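PDB 3GBG: TCP pilus virulence regulatory protein from Vibrio cholerae, which probably activates transcription of virulence genes, among them those of the toxin-coregulated pilus, as an AraC-family DNA-binding regulator that here carries a bound fatty acid. Local coordinates for residues T9-M14 and N78-V83; M32-S37 and S56-L61; E172-L177 and A189-E194. One frame throughout, in Å; residues are numbered along the deposited sequence.

Interaction 1. Residues T9-M14 and N78-V83. With PAM (palmitoleic acid), chain B.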
loop_
_atom_site.group_PDB
_atom_site.type_symbol
_atom_site.label_atom_id
_atom_site.label_comp_id
_atom_site.label_asym_id
_atom_site.label_seq_id
_atom_site.Cartn_x
_atom_site.Cartn_y
_atom_site.Cartn_z
ATOM N N THR A 9 -4.819 9.884 -4.120
ATOM C CA THR A 9 -3.478 10.374 -3.804
ATOM C C THR A 9 -3.325 11.189 -2.524
ATOM O O THR A 9 -4.226 11.923 -2.118
ATOM C CB THR A 9 -2.925 11.229 -4.962
ATOM O OG1 THR A 9 -3.707 12.420 -5.090
ATOM C CG2 THR A 9 -2.987 10.460 -6.272
ATOM N N ASN A 10 -2.166 11.051 -1.889
ATOM C CA ASN A 10 -1.857 11.795 -0.677
ATOM C C ASN A 10 -0.403 12.253 -0.728
ATOM O O ASN A 10 0.426 11.636 -1.395
ATOM C CB ASN A 10 -2.071 10.927 0.563
ATOM C CG ASN A 10 -3.498 10.456 0.705
ATOM O OD1 ASN A 10 -3.857 9.375 0.237
ATOM N ND2 ASN A 10 -4.324 11.271 1.345
ATOM N N VAL A 11 -0.107 13.347 -0.038
ATOM C CA VAL A 11 1.248 13.879 0.012
ATOM C C VAL A 11 1.639 14.021 1.472
ATOM O O VAL A 11 0.912 14.629 2.262
ATOM C CB VAL A 11 1.353 15.263 -0.676
ATOM C CG1 VAL A 11 2.813 15.729 -0.706
ATOM C CG2 VAL A 11 0.812 15.181 -2.097
ATOM N N TYR A 12 2.779 13.439 1.829
ATOM C CA TYR A 12 3.262 13.484 3.204
ATOM C C TYR A 12 4.579 14.236 3.305
ATOM O O TYR A 12 5.491 14.045 2.495
ATOM C CB TYR A 12 3.463 12.071 3.752
ATOM C CG TYR A 12 2.220 11.210 3.703
ATOM C CD1 TYR A 12 1.994 10.337 2.644
ATOM C CD2 TYR A 12 1.270 11.283 4.708
ATOM C CE1 TYR A 12 0.844 9.549 2.586
ATOM C CE2 TYR A 12 0.118 10.508 4.669
ATOM C CZ TYR A 12 -0.093 9.643 3.606
ATOM O OH TYR A 12 -1.242 8.889 3.559
ATOM N N ARG A 13 4.670 15.087 4.316
ATOM C CA ARG A 13 5.865 15.885 4.570
ATOM C C ARG A 13 6.889 15.002 5.286
ATOM O O ARG A 13 6.531 14.224 6.166
ATOM C CB ARG A 13 5.486 17.078 5.459
ATOM C CG ARG A 13 6.626 18.009 5.845
ATOM C CD ARG A 13 6.858 19.076 4.789
ATOM N NE ARG A 13 7.296 20.337 5.387
ATOM C CZ ARG A 13 6.589 21.024 6.279
ATOM N NH1 ARG A 13 5.406 20.574 6.683
ATOM N NH2 ARG A 13 7.062 22.163 6.768
ATOM N N MET A 14 8.155 15.115 4.900
ATOM C CA MET A 14 9.222 14.341 5.527
ATOM C C MET A 14 10.324 15.299 5.992
ATOM O O MET A 14 11.050 15.867 5.171
ATOM C CB MET A 14 9.805 13.331 4.538
ATOM C CG MET A 14 9.959 11.947 5.116
ATOM S SD MET A 14 11.162 10.907 4.283
ATOM C CE MET A 14 11.761 10.010 5.644
ATOM N N ASN A 78 13.138 19.804 3.699
ATOM C CA ASN A 78 11.942 18.981 3.764
ATOM C C ASN A 78 11.709 18.272 2.437
ATOM O O ASN A 78 12.083 18.770 1.375
ATOM C CB ASN A 78 10.720 19.821 4.132
ATOM C CG ASN A 78 10.690 20.180 5.605
ATOM O OD1 ASN A 78 11.467 21.013 6.069
ATOM N ND2 ASN A 78 9.802 19.534 6.353
ATOM N N ILE A 79 11.111 17.089 2.508
ATOM C CA ILE A 79 10.819 16.302 1.316
ATOM C C ILE A 79 9.347 15.926 1.331
ATOM O O ILE A 79 8.785 15.639 2.387
ATOM C CB ILE A 79 11.651 15.001 1.280
ATOM C CG1 ILE A 79 13.131 15.325 1.053
ATOM C CG2 ILE A 79 11.138 14.086 0.185
ATOM C CD1 ILE A 79 14.032 14.085 1.127
ATOM N N ASN A 80 8.721 15.947 0.159
ATOM C CA ASN A 80 7.321 15.561 0.049
ATOM C C ASN A 80 7.235 14.197 -0.616
ATOM O O ASN A 80 7.768 13.982 -1.708
ATOM C CB ASN A 80 6.514 16.579 -0.769
ATOM C CG ASN A 80 6.291 17.878 -0.021
ATOM O OD1 ASN A 80 6.072 17.880 1.194
ATOM N ND2 ASN A 80 6.326 18.989 -0.745
ATOM N N VAL A 81 6.568 13.273 0.061
ATOM C CA VAL A 81 6.392 11.926 -0.451
ATOM C C VAL A 81 4.980 11.832 -0.997
ATOM O O VAL A 81 4.014 12.058 -0.270
ATOM C CB VAL A 81 6.588 10.881 0.669
ATOM C CG1 VAL A 81 6.498 9.473 0.099
ATOM C CG2 VAL A 81 7.932 11.088 1.352
ATOM N N SER A 82 4.869 11.531 -2.286
ATOM C CA SER A 82 3.567 11.416 -2.931
ATOM C C SER A 82 3.165 9.952 -2.965
ATOM O O SER A 82 3.965 9.101 -3.342
ATOM C CB SER A 82 3.636 11.966 -4.359
ATOM O OG SER A 82 3.964 13.345 -4.365
ATOM N N VAL A 83 1.932 9.658 -2.567
ATOM C CA VAL A 83 1.454 8.285 -2.574
ATOM C C VAL A 83 0.169 8.149 -3.383
ATOM O O VAL A 83 -0.839 8.790 -3.089
ATOM C CB VAL A 83 1.204 7.763 -1.142
ATOM C CG1 VAL A 83 0.819 6.291 -1.191
ATOM C CG2 VAL A 83 2.455 7.957 -0.291
HETATM C C1 PAM B . -1.132 5.462 2.805
HETATM O O1 PAM B . -1.171 6.611 2.312
HETATM O O2 PAM B . -1.836 4.571 2.291
HETATM C C2 PAM B . -0.252 5.167 4.007
HETATM C C3 PAM B . 0.576 3.903 3.749
HETATM C C4 PAM B . 2.062 4.226 3.717
HETATM C C5 PAM B . 2.758 3.504 2.567
HETATM C C6 PAM B . 3.395 4.501 1.603
HETATM C C7 PAM B . 4.904 4.582 1.811
HETATM C C8 PAM B . 5.406 6.007 1.633
HETATM C C9 PAM B . 6.404 6.375 2.739
HETATM C C10 PAM B . 6.198 7.372 3.588
HETATM C C11 PAM B . 4.937 8.253 3.540
HETATM C C12 PAM B . 3.861 7.751 4.501
HETATM C C13 PAM B . 4.025 8.364 5.880
HETATM C C14 PAM B . 3.077 7.710 6.875
HETATM C C15 PAM B . 3.250 8.319 8.256
HETATM C C16 PAM B . 4.057 7.395 9.159
#
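The ring of Y12 meets V83 at its edge and the bound palmitoleic acid over one face. V83 CG2 lies in the plane of the ring, 3.7 Å from Y12 CE1, while C12 of the fatty acid rides 3.7 Å above the ring plane, displaced toward the rim. Because CG of Y12 lies beside its own backbone N (chi1 -57°), the ring leans back along the strand toward N10 and V83, and its hydroxyl arrives at the carboxylate end of the ligand. There Y12 OH donates a bond of 2.6 Å to O1 of the palmitoleic acid. The same carboxylate accepts hydrogen bonds from K31 and K230, and Y12 OH is also hydrogen-bonded to Y266 OH. A second set of flat groups, the R13 guanidinium and the N78 amide, is less settled: they stand 37° apart, with two donors, R13 NE and N78 ND2, close together as modelled, so the orientation of this amide is doubtful.

The backbones that carry these groups form an antiparallel ladder in the cupin-like N-terminal domain, a worked example of an edge strand, 9-14, that with its neighbour 79-86 lines part of a lipid pocket. N10 with V83, Y12 with V81 and M14 with I79 are hydrogen-bonded pairs; V11 with S82 and R13 with N80 are non-hydrogen-bonded pairs. In the middle pair the bond from V81 N to Y12 O, 2.8 Å, is nearly straight, with 176° at the hydrogen. Alternation puts Y12, V81 and V83 on the ligand side, where V81 CG1 comes within 3.9 Å of C8 of the fatty acid, and M14 CB packs on I79 CB at 4.1 Å. On the reverse side V11 CG1 touches N80 CB at 3.8 Å, and V131 of helix 123-131 packs against V11 and S82.

Interaction 2. Residues M32-S37 and S56-L61. With PAM (palmitoleic acid), chain B.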
loop_
_atom_site.group_PDB
_atom_site.type_symbol
_atom_site.label_atom_id
_atom_site.label_comp_id
_atom_site.label_asym_id
_atom_site.label_seq_id
_atom_site.Cartn_x
_atom_site.Cartn_y
_atom_site.Cartn_z
ATOM N N MET A 32 1.849 3.221 -5.170
ATOM C CA MET A 32 3.140 3.639 -5.693
ATOM C C MET A 32 3.477 4.965 -5.039
ATOM O O MET A 32 2.599 5.799 -4.828
ATOM C CB MET A 32 3.098 3.776 -7.221
ATOM C CG MET A 32 2.034 4.710 -7.772
ATOM S SD MET A 32 2.047 4.668 -9.604
ATOM C CE MET A 32 1.621 2.967 -9.897
ATOM N N PHE A 33 4.741 5.144 -4.672
ATOM C CA PHE A 33 5.149 6.390 -4.049
ATOM C C PHE A 33 6.535 6.796 -4.501
ATOM O O PHE A 33 7.279 5.991 -5.053
ATOM C CB PHE A 33 5.125 6.284 -2.519
ATOM C CG PHE A 33 6.149 5.337 -1.948
ATOM C CD1 PHE A 33 5.838 3.992 -1.743
ATOM C CD2 PHE A 33 7.415 5.801 -1.581
ATOM C CE1 PHE A 33 6.768 3.121 -1.176
ATOM C CE2 PHE A 33 8.356 4.941 -1.012
ATOM C CZ PHE A 33 8.032 3.595 -0.807
ATOM N N TRP A 34 6.871 8.055 -4.258
ATOM C CA TRP A 34 8.171 8.579 -4.629
ATOM C C TRP A 34 8.362 9.924 -3.950
ATOM O O TRP A 34 7.393 10.556 -3.526
ATOM C CB TRP A 34 8.255 8.730 -6.153
ATOM C CG TRP A 34 7.377 9.808 -6.697
ATOM C CD1 TRP A 34 7.688 11.132 -6.820
ATOM C CD2 TRP A 34 6.020 9.675 -7.139
ATOM N NE1 TRP A 34 6.611 11.831 -7.306
ATOM C CE2 TRP A 34 5.574 10.961 -7.506
ATOM C CE3 TRP A 34 5.138 8.591 -7.250
ATOM C CZ2 TRP A 34 4.277 11.195 -7.984
ATOM C CZ3 TRP A 34 3.851 8.826 -7.726
ATOM C CH2 TRP A 34 3.434 10.117 -8.084
ATOM N N ILE A 35 9.615 10.351 -3.832
ATOM C CA ILE A 35 9.916 11.636 -3.218
ATOM C C ILE A 35 9.943 12.713 -4.297
ATOM O O ILE A 35 10.303 12.449 -5.446
ATOM C CB ILE A 35 11.262 11.592 -2.453
ATOM C CG1 ILE A 35 12.392 11.143 -3.378
ATOM C CG2 ILE A 35 11.154 10.602 -1.285
ATOM C CD1 ILE A 35 13.740 11.068 -2.687
ATOM N N ASP A 36 9.546 13.925 -3.928
ATOM C CA ASP A 36 9.491 15.026 -4.886
ATOM C C ASP A 36 10.856 15.665 -5.115
ATOM O O ASP A 36 11.088 16.306 -6.140
ATOM C CB ASP A 36 8.493 16.081 -4.398
ATOM C CG ASP A 36 9.027 16.896 -3.233
ATOM O OD1 ASP A 36 9.794 16.354 -2.412
ATOM O OD2 ASP A 36 8.663 18.082 -3.134
ATOM N N SER A 37 11.763 15.478 -4.164
ATOM C CA SER A 37 13.096 16.051 -4.274
ATOM C C SER A 37 14.014 15.437 -3.226
ATOM O O SER A 37 13.570 14.664 -2.376
ATOM C CB SER A 37 13.030 17.566 -4.070
ATOM O OG SER A 37 12.627 17.874 -2.741
ATOM N N SER A 56 13.169 10.583 -9.071
ATOM C CA SER A 56 12.766 9.858 -10.274
ATOM C C SER A 56 12.478 8.398 -9.979
ATOM O O SER A 56 11.933 7.681 -10.819
ATOM C CB SER A 56 13.846 9.951 -11.358
ATOM O OG SER A 56 13.876 11.244 -11.935
ATOM N N SER A 57 12.841 7.964 -8.778
ATOM C CA SER A 57 12.630 6.585 -8.368
ATOM C C SER A 57 11.178 6.382 -7.974
ATOM O O SER A 57 10.636 7.141 -7.175
ATOM C CB SER A 57 13.524 6.251 -7.176
ATOM O OG SER A 57 14.849 6.693 -7.388
ATOM N N ILE A 58 10.548 5.359 -8.534
ATOM C CA ILE A 58 9.164 5.068 -8.207
ATOM C C ILE A 58 9.094 3.695 -7.547
ATOM O O ILE A 58 9.588 2.712 -8.096
ATOM C CB ILE A 58 8.264 5.111 -9.477
ATOM C CG1 ILE A 58 6.859 4.579 -9.158
ATOM C CG2 ILE A 58 8.908 4.319 -10.590
ATOM C CD1 ILE A 58 6.070 5.457 -8.203
ATOM N N ILE A 59 8.508 3.642 -6.353
ATOM C CA ILE A 59 8.376 2.390 -5.617
ATOM C C ILE A 59 6.953 1.876 -5.765
ATOM O O ILE A 59 5.988 2.624 -5.579
ATOM C CB ILE A 59 8.669 2.566 -4.102
ATOM C CG1 ILE A 59 10.109 3.049 -3.881
ATOM C CG2 ILE A 59 8.461 1.249 -3.375
ATOM C CD1 ILE A 59 10.311 4.532 -4.126
ATOM N N LEU A 60 6.817 0.601 -6.105
ATOM C CA LEU A 60 5.498 0.007 -6.272
ATOM C C LEU A 60 5.256 -1.038 -5.188
ATOM O O LEU A 60 6.125 -1.866 -4.908
ATOM C CB LEU A 60 5.383 -0.648 -7.655
ATOM C CG LEU A 60 5.684 0.229 -8.877
ATOM C CD1 LEU A 60 5.553 -0.605 -10.147
ATOM C CD2 LEU A 60 4.726 1.403 -8.916
ATOM N N LEU A 61 4.079 -0.987 -4.573
ATOM C CA LEU A 61 3.713 -1.934 -3.522
ATOM C C LEU A 61 2.585 -2.832 -4.034
ATOM O O LEU A 61 1.540 -2.344 -4.461
ATOM C CB LEU A 61 3.267 -1.172 -2.270
ATOM C CG LEU A 61 4.313 -0.168 -1.754
ATOM C CD1 LEU A 61 3.800 0.543 -0.506
ATOM C CD2 LEU A 61 5.613 -0.911 -1.441
HETATM C C1 PAM B . -1.132 5.462 2.805
HETATM O O1 PAM B . -1.171 6.611 2.312
HETATM O O2 PAM B . -1.836 4.571 2.291
HETATM C C2 PAM B . -0.252 5.167 4.007
HETATM C C3 PAM B . 0.576 3.903 3.749
HETATM C C4 PAM B . 2.062 4.226 3.717
HETATM C C5 PAM B . 2.758 3.504 2.567
HETATM C C6 PAM B . 3.395 4.501 1.603
HETATM C C7 PAM B . 4.904 4.582 1.811
HETATM C C8 PAM B . 5.406 6.007 1.633
HETATM C C9 PAM B . 6.404 6.375 2.739
HETATM C C10 PAM B . 6.198 7.372 3.588
HETATM C C11 PAM B . 4.937 8.253 3.540
HETATM C C12 PAM B . 3.861 7.751 4.501
HETATM C C13 PAM B . 4.025 8.364 5.880
HETATM C C14 PAM B . 3.077 7.710 6.875
HETATM C C15 PAM B . 3.250 8.319 8.256
HETATM C C16 PAM B . 4.057 7.395 9.159
HETATM O O HOH W 1 11.429 8.431 -4.958
#
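Backbone pairing between F33 and I59 sets the frame of this contact: they form an antiparallel hydrogen-bonded pair, with F33 N to I59 O and I59 N to F33 O both 3.0 Å and the second bond nearly straight at 173°. M32 and L60 make the adjoining non-hydrogen-bonded pair. Toward I35 the direct pairing gives way to a bridge, in which one water accepts from I35 N and donates to S57 O, so that both polar backbone atoms are still satisfied within a buried contact.

The ring of F33 is packed on both faces. I59 CB makes a CH-pi contact, 3.7 Å from the F33 ring centroid and 20° off the normal, and C8 of the bound palmitoleic acid lies 3.7 Å above the plane on the opposite face. L61 CD1 adds contact at the ring edge. Holding CG between the backbone N and the carbonyl carbon (chi1 67°) lets the F33 ring lie across I59 and form a wall between the sheet and the lipid chain.

Other apolar packing lies on the opposite side of the sheet. M32 and L60 run side by side in the same direction, and M32 CB to L60 CD2, at 3.3 Å, is tighter than usual. I58 CD1 reaches both M32 CB, at 3.6 Å, and W34 CE3, at 3.4 Å, fitting between the two side chains.

The pair is an interior part of the cupin-like sheet: strand 79-86 continues it beside 31-35, and strand 114-118 beside 57-61. Helix 123-131 packs through L127 on M32 and W34, while helix 141-155 brings F148 to M32 and F151 to I58 and L60.

Interaction 3. Residues E172-L177 and A189-E194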
loop_
_atom_site.group_PDB
_atom_site.type_symbol
_atom_site.label_atom_id
_atom_site.label_comp_id
_atom_site.label_asym_id
_atom_site.label_seq_id
_atom_site.Cartn_x
_atom_site.Cartn_y
_atom_site.Cartn_z
ATOM N N GLU A 172 -6.000 -13.059 -1.999
ATOM C CA GLU A 172 -7.032 -12.099 -2.387
ATOM C C GLU A 172 -8.380 -12.537 -1.816
ATOM O O GLU A 172 -9.188 -11.712 -1.379
ATOM C CB GLU A 172 -7.114 -11.993 -3.916
ATOM C CG GLU A 172 -8.274 -11.164 -4.470
ATOM C CD GLU A 172 -8.226 -9.706 -4.044
ATOM O OE1 GLU A 172 -7.123 -9.196 -3.767
ATOM O OE2 GLU A 172 -9.292 -9.066 -3.999
ATOM N N LYS A 173 -8.621 -13.843 -1.822
ATOM C CA LYS A 173 -9.873 -14.386 -1.293
ATOM C C LYS A 173 -9.946 -14.184 0.219
ATOM O O LYS A 173 -10.998 -13.838 0.753
ATOM C CB LYS A 173 -9.972 -15.874 -1.615
ATOM C CG LYS A 173 -9.853 -16.182 -3.097
ATOM C CD LYS A 173 -9.550 -17.655 -3.313
ATOM C CE LYS A 173 -10.806 -18.501 -3.223
ATOM N NZ LYS A 173 -11.643 -18.332 -4.445
ATOM N N ILE A 174 -8.830 -14.413 0.899
ATOM C CA ILE A 174 -8.781 -14.243 2.347
ATOM C C ILE A 174 -8.975 -12.775 2.726
ATOM O O ILE A 174 -9.769 -12.455 3.606
ATOM C CB ILE A 174 -7.444 -14.730 2.915
ATOM C CG1 ILE A 174 -7.317 -16.247 2.696
ATOM C CG2 ILE A 174 -7.353 -14.399 4.408
ATOM C CD1 ILE A 174 -5.942 -16.793 3.002
ATOM N N SER A 175 -8.253 -11.888 2.042
ATOM C CA SER A 175 -8.344 -10.454 2.306
ATOM C C SER A 175 -9.737 -9.887 2.065
ATOM O O SER A 175 -10.263 -9.149 2.898
ATOM C CB SER A 175 -7.339 -9.688 1.445
ATOM O OG SER A 175 -6.019 -10.118 1.705
ATOM N N CYS A 176 -10.315 -10.203 0.909
ATOM C CA CYS A 176 -11.655 -9.723 0.575
ATOM C C CYS A 176 -12.661 -10.219 1.602
ATOM O O CYS A 176 -13.607 -9.516 1.946
ATOM C CB CYS A 176 -12.084 -10.212 -0.810
ATOM S SG CYS A 176 -11.312 -9.342 -2.197
ATOM N N LEU A 177 -12.465 -11.447 2.069
ATOM C CA LEU A 177 -13.354 -12.024 3.066
ATOM C C LEU A 177 -13.330 -11.137 4.308
ATOM O O LEU A 177 -14.369 -10.665 4.768
ATOM C CB LEU A 177 -12.884 -13.424 3.456
ATOM C CG LEU A 177 -13.913 -14.527 3.702
ATOM C CD1 LEU A 177 -13.232 -15.653 4.488
ATOM C CD2 LEU A 177 -15.118 -14.004 4.468
ATOM N N ALA A 189 -10.675 -21.105 11.468
ATOM C CA ALA A 189 -11.860 -21.916 11.169
ATOM C C ALA A 189 -12.828 -21.162 10.260
ATOM O O ALA A 189 -13.446 -21.750 9.370
ATOM C CB ALA A 189 -12.577 -22.319 12.468
ATOM N N ASP A 190 -12.952 -19.858 10.489
ATOM C CA ASP A 190 -13.851 -19.038 9.682
ATOM C C ASP A 190 -13.361 -18.935 8.247
ATOM O O ASP A 190 -14.153 -19.000 7.291
ATOM C CB ASP A 190 -13.986 -17.644 10.284
ATOM C CG ASP A 190 -14.488 -17.681 11.703
ATOM O OD1 ASP A 190 -13.714 -17.320 12.612
ATOM O OD2 ASP A 190 -15.652 -18.082 11.912
ATOM N N ILE A 191 -12.051 -18.767 8.104
ATOM C CA ILE A 191 -11.452 -18.666 6.782
ATOM C C ILE A 191 -11.613 -19.968 6.013
ATOM O O ILE A 191 -12.004 -19.966 4.847
ATOM C CB ILE A 191 -9.936 -18.326 6.854
ATOM C CG1 ILE A 191 -9.737 -16.984 7.569
ATOM C CG2 ILE A 191 -9.328 -18.300 5.451
ATOM C CD1 ILE A 191 -10.455 -15.819 6.926
ATOM N N CYS A 192 -11.308 -21.090 6.652
ATOM C CA CYS A 192 -11.434 -22.383 5.973
ATOM C C CYS A 192 -12.879 -22.687 5.590
ATOM O O CYS A 192 -13.145 -23.197 4.506
ATOM C CB CYS A 192 -10.894 -23.493 6.874
ATOM S SG CYS A 192 -9.162 -23.312 7.319
ATOM N N GLY A 193 -13.801 -22.365 6.493
ATOM C CA GLY A 193 -15.206 -22.625 6.236
ATOM C C GLY A 193 -15.749 -21.768 5.108
ATOM O O GLY A 193 -16.471 -22.260 4.234
ATOM N N GLU A 194 -15.396 -20.484 5.113
ATOM C CA GLU A 194 -15.866 -19.576 4.072
ATOM C C GLU A 194 -15.258 -19.908 2.710
ATOM O O GLU A 194 -15.943 -19.854 1.686
ATOM C CB GLU A 194 -15.552 -18.119 4.444
ATOM C CG GLU A 194 -16.363 -17.598 5.622
ATOM C CD GLU A 194 -17.843 -17.435 5.294
ATOM O OE1 GLU A 194 -18.624 -17.104 6.210
ATOM O OE2 GLU A 194 -18.220 -17.624 4.119
#
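D190 meets L177 through its backbone, its carbonyl O lying at the limit of contact with L177 CD1; its carboxylate turns to R184 in a salt bridge. I191 follows, touching both I174 and L177 of helix 170-180. Its CG2, anti to the backbone N, lies 4.0 Å from I174 CG1, the two side chains crossing at about a right angle. The other branch, bent at chi2 (-58°), carries I191 CD1 to 3.7 Å from L177 CD1, and here the two side chains overlap alongside one another, running in opposing directions.

The segment axes come no closer than 10.7 Å and are inclined at 113°, so long aliphatic side chains have to span the gap. By comparison with AraC-family regulators, helices 188-195 and 199-207 probably form the first of two helix-turn-helix units, and L202 of the latter also packs on I191.

One turn on from D190, E194 offers its aliphatic stem rather than its charge: E194 CB lies 3.4 Å from L177 CD1, and E194 CG is 4.0 Å from L177 CD2. The E194 carboxylate, like that of D190, is salt-bridged to R184, while W186 packs against L177 and I191.

In the fold
Interactions 1 and 2 belong to one sheet of the cupin-like domain, with interaction 2 nested inside the loop that interaction 1 closes. Strands 79-86 and 31-35 are neighbours, probably bonded through S82 N and W34 O, and just past strand 31-35 D36 OD1 probably bonds N80 N; both contacts reach the palmitoleic acid. Their chemistry changes with depth: interaction 1, at the sheet edge, mixes backbone ladder, exposed polar side chains and the carboxylate site, whereas interaction 2 is buried and largely hydrophobic. Interaction 3 lies across the chain's centre, its centre about 34 Å from that of interaction 1 and about 32 Å from that of interaction 2; it joins helices by partly buried aliphatic contacts without a hydrogen bond between its segments.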